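Local coordinates for listeria nuclear targeted protein A (Listeria monocytogenes, PDB 4CIH) that relieves repression of interferon-stimulated genes in the infected host cell by blocking recruitment of the host chromatin repressor BAHD1 to them, at residues Asp67-Ser72 / Ala81-Phe86. The protein carries 2 engineered substitutions. Sequence-based numbering, arbitrary orientation.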
ATOM      1  N   ASP A  67      15.237   7.453   7.313  1.00 39.25           N
ATOM      2  CA  ASP A  67      16.409   6.944   8.024  1.00 47.43           C
ATOM      3  C   ASP A  67      15.887   6.174   9.202  1.00 43.11           C
ATOM      4  O   ASP A  67      15.955   4.938   9.234  1.00 40.08           O
ATOM      5  CB  ASP A  67      17.379   8.047   8.449  1.00 52.60           C
ATOM      6  CG  ASP A  67      18.551   7.509   9.268  1.00 56.18           C
ATOM      7  OD1 ASP A  67      18.318   7.104  10.421  1.00 58.24           O
ATOM      8  OD2 ASP A  67      19.711   7.513   8.782  1.00 61.57           O
ATOM      9  N   ALA A  68      15.252   6.920  10.106  1.00 49.29           N
ATOM     10  CA  ALA A  68      14.550   6.361  11.263  1.00 40.87           C
ATOM     11  C   ALA A  68      13.626   5.198  10.929  1.00 46.74           C
ATOM     12  O   ALA A  68      13.376   4.358  11.811  1.00 42.09           O
ATOM     13  CB  ALA A  68      13.754   7.451  11.965  1.00 45.64           C
ATOM     14  N   ILE A  69      13.084   5.143   9.702  1.00 44.07           N
ATOM     15  CA  ILE A  69      12.262   3.970   9.311  1.00 41.43           C
ATOM     16  C   ILE A  69      13.121   2.735   9.007  1.00 41.84           C
ATOM     17  O   ILE A  69      12.806   1.628   9.450  1.00 60.64           O
ATOM     18  CB  ILE A  69      11.170   4.290   8.237  1.00 38.74           C
ATOM     19  CG1 ILE A  69      10.055   5.142   8.847  1.00 39.92           C
ATOM     20  CG2 ILE A  69      10.487   3.039   7.698  1.00 38.45           C
ATOM     21  CD1 ILE A  69       9.301   4.460   9.968  1.00 25.36           C
ATOM     22  N   LYS A  70      14.212   2.915   8.268  1.00 50.56           N
ATOM     23  CA  LYS A  70      15.324   1.954   8.279  1.00 47.85           C
ATOM     24  C   LYS A  70      15.611   1.422   9.691  1.00 40.87           C
ATOM     25  O   LYS A  70      15.500   0.207   9.977  1.00 36.62           O
ATOM     26  CB  LYS A  70      16.595   2.647   7.756  1.00 54.55           C
ATOM     27  CG  LYS A  70      17.842   1.773   7.617  1.00 59.48           C
ATOM     28  CD  LYS A  70      17.851   1.004   6.287  1.00 65.76           C
ATOM     29  CE  LYS A  70      19.235   0.432   5.985  1.00 69.44           C
ATOM     30  NZ  LYS A  70      19.225  -0.649   4.924  1.00 64.08           N
ATOM     31  N   ARG A  71      15.997   2.346  10.573  1.00 42.38           N
ATOM     32  CA  ARG A  71      16.649   2.000  11.843  1.00 36.71           C
ATOM     33  C   ARG A  71      15.588   1.682  12.918  1.00 38.40           C
ATOM     34  O   ARG A  71      15.882   1.359  14.072  1.00 32.96           O
ATOM     35  CB  ARG A  71      17.663   3.095  12.203  1.00 39.29           C
ATOM     36  CG  ARG A  71      18.210   3.814  10.941  1.00 47.19           C
ATOM     37  CD  ARG A  71      19.723   4.057  10.819  1.00 34.06           C
ATOM     38  NE  ARG A  71      20.251   4.877  11.907  1.00 35.90           N
ATOM     39  CZ  ARG A  71      20.966   4.374  12.916  1.00 39.97           C
ATOM     40  NH1 ARG A  71      21.265   3.079  12.934  1.00 39.34           N
ATOM     41  NH2 ARG A  71      21.405   5.143  13.900  1.00 41.22           N
ATOM     42  N   SER A  72      14.340   1.672  12.451  1.00 39.60           N
ATOM     43  CA  SER A  72      13.143   1.329  13.231  1.00 40.22           C
ATOM     44  C   SER A  72      13.318   0.573  14.551  1.00 40.08           C
ATOM     45  O   SER A  72      12.734   0.965  15.557  1.00 46.86           O
ATOM     46  CB  SER A  72      12.123   0.599  12.348  1.00 44.41           C
ATOM     47  OG  SER A  72      12.625  -0.628  11.842  1.00 48.12           O
ATOM     48  N   ALA A  81       6.988  -0.297  15.289  1.00 37.96           N
ATOM     49  CA  ALA A  81       5.636  -0.826  15.305  1.00 43.22           C
ATOM     50  C   ALA A  81       4.953  -0.408  14.032  1.00 44.74           C
ATOM     51  O   ALA A  81       4.452  -1.265  13.299  1.00 62.53           O
ATOM     52  CB  ALA A  81       4.882  -0.298  16.517  1.00 46.91           C
ATOM     53  N   PHE A  82       5.009   0.897  13.745  1.00 45.18           N
ATOM     54  CA  PHE A  82       4.441   1.524  12.542  1.00 44.88           C
ATOM     55  C   PHE A  82       5.031   1.009  11.238  1.00 48.22           C
ATOM     56  O   PHE A  82       4.317   0.772  10.254  1.00 47.94           O
ATOM     57  CB  PHE A  82       4.622   3.058  12.618  1.00 37.41           C
ATOM     58  CG  PHE A  82       4.557   3.736  11.285  1.00 41.90           C
ATOM     59  CD1 PHE A  82       3.342   3.825  10.603  1.00 39.83           C
ATOM     60  CD2 PHE A  82       5.706   4.280  10.698  1.00 30.72           C
ATOM     61  CE1 PHE A  82       3.268   4.405   9.354  1.00 30.61           C
ATOM     62  CE2 PHE A  82       5.619   4.896   9.470  1.00 36.58           C
ATOM     63  CZ  PHE A  82       4.409   4.938   8.793  1.00 34.97           C
ATOM     64  N   LYS A  83       6.355   0.893  11.207  1.00 51.25           N
ATOM     65  CA  LYS A  83       7.027   0.374  10.023  1.00 38.83           C
ATOM     66  C   LYS A  83       6.550  -1.060   9.838  1.00 34.69           C
ATOM     67  O   LYS A  83       6.302  -1.499   8.710  1.00 31.88           O
ATOM     68  CB  LYS A  83       8.560   0.480  10.188  1.00 40.68           C
ATOM     69  CG  LYS A  83       9.442  -0.353   9.243  1.00 40.66           C
ATOM     70  CD  LYS A  83       9.818  -1.736   9.745  1.00 30.39           C
ATOM     71  CE  LYS A  83      10.840  -2.421   8.811  1.00 30.35           C
ATOM     72  NZ  LYS A  83      12.216  -2.580   9.371  1.00 29.11           N
ATOM     73  N   LYS A  84       6.455  -1.796  10.949  1.00 39.15           N
ATOM     74  CA  LYS A  84       6.255  -3.257  10.938  1.00 36.61           C
ATOM     75  C   LYS A  84       4.902  -3.550  10.347  1.00 35.63           C
ATOM     76  O   LYS A  84       4.749  -4.452   9.528  1.00 45.51           O
ATOM     77  CB  LYS A  84       6.334  -3.812  12.368  1.00 35.51           C
ATOM     78  CG  LYS A  84       5.728  -5.192  12.512  1.00 38.85           C
ATOM     79  CD  LYS A  84       6.019  -5.771  13.889  1.00 34.43           C
ATOM     80  CE  LYS A  84       5.204  -7.020  14.107  1.00 30.74           C
ATOM     81  NZ  LYS A  84       4.369  -6.835  15.332  1.00 34.77           N
ATOM     82  N   ILE A  85       3.920  -2.765  10.774  1.00 39.58           N
ATOM     83  CA  ILE A  85       2.599  -2.814  10.193  1.00 39.70           C
ATOM     84  C   ILE A  85       2.636  -2.219   8.791  1.00 45.05           C
ATOM     85  O   ILE A  85       2.291  -2.902   7.820  1.00 58.98           O
ATOM     86  CB  ILE A  85       1.569  -2.089  11.078  1.00 39.36           C
ATOM     87  CG1 ILE A  85       0.163  -2.244  10.513  1.00 44.57           C
ATOM     88  CG2 ILE A  85       1.915  -0.622  11.254  1.00 43.66           C
ATOM     89  CD1 ILE A  85      -0.681  -3.211  11.298  1.00 34.97           C
ATOM     90  N   PHE A  86       3.067  -0.966   8.669  1.00 36.09           N
ATOM     91  CA  PHE A  86       3.042  -0.290   7.369  1.00 39.35           C
ATOM     92  C   PHE A  86       3.695  -1.143   6.284  1.00 36.56           C
ATOM     93  O   PHE A  86       3.262  -1.137   5.152  1.00 43.33           O
ATOM     94  CB  PHE A  86       3.710   1.075   7.494  1.00 39.71           C
ATOM     95  CG  PHE A  86       3.973   1.765   6.184  1.00 46.65           C
ATOM     96  CD1 PHE A  86       5.009   1.345   5.347  1.00 47.19           C
ATOM     97  CD2 PHE A  86       3.248   2.892   5.833  1.00 44.34           C
ATOM     98  CE1 PHE A  86       5.267   2.000   4.163  1.00 41.38           C
ATOM     99  CE2 PHE A  86       3.484   3.542   4.650  1.00 39.83           C
ATOM    100  CZ  PHE A  86       4.495   3.098   3.807  1.00 47.58           C
TER
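K83 on the long helix 77-103 lies along I69 and ends at S72, bridging to the short helix 67-70 and the turn that follows it. Its CB sits 4.1 Å from both CG2 and CD1 of I69. CG, anti to the backbone N (chi1 163°), comes within 3.9 Å of I69 CG2 and equally near the I69 carbonyl oxygen, the two side chains running antiparallel where they pass. A bend at chi2 (-91°) then turns the chain toward S72: K83 CD approaches S72 OG at 3.7 Å, CE passes the same hydroxyl, and NZ donates a hydrogen bond to S72 OG over 3.2 Å. That hydroxyl is also hydrogen-bonded to E80, three residues before K83 on the same helix.

On the buried side, I69 meets F82 nearly perpendicularly. I69 CD1 abuts the rim of the F82 ring, 3.7 Å from F82 CD2. F82 continues inward to I12 of helix 8-34 and to L132 and L139 of helix 121-139; L64 touches both I69 and K83. The contact thus ties the connection between helices 42-63 and 77-103 to the early part of helix 77-103 in the four-helical up-and-down bundle of the LntA family. CB and CG of K83 pack on I69, while its ammonium donates one rather long hydrogen bond to a hydroxyl that also pairs with the E80 carboxylate, whose negative charge would probably offset part of the lysine's.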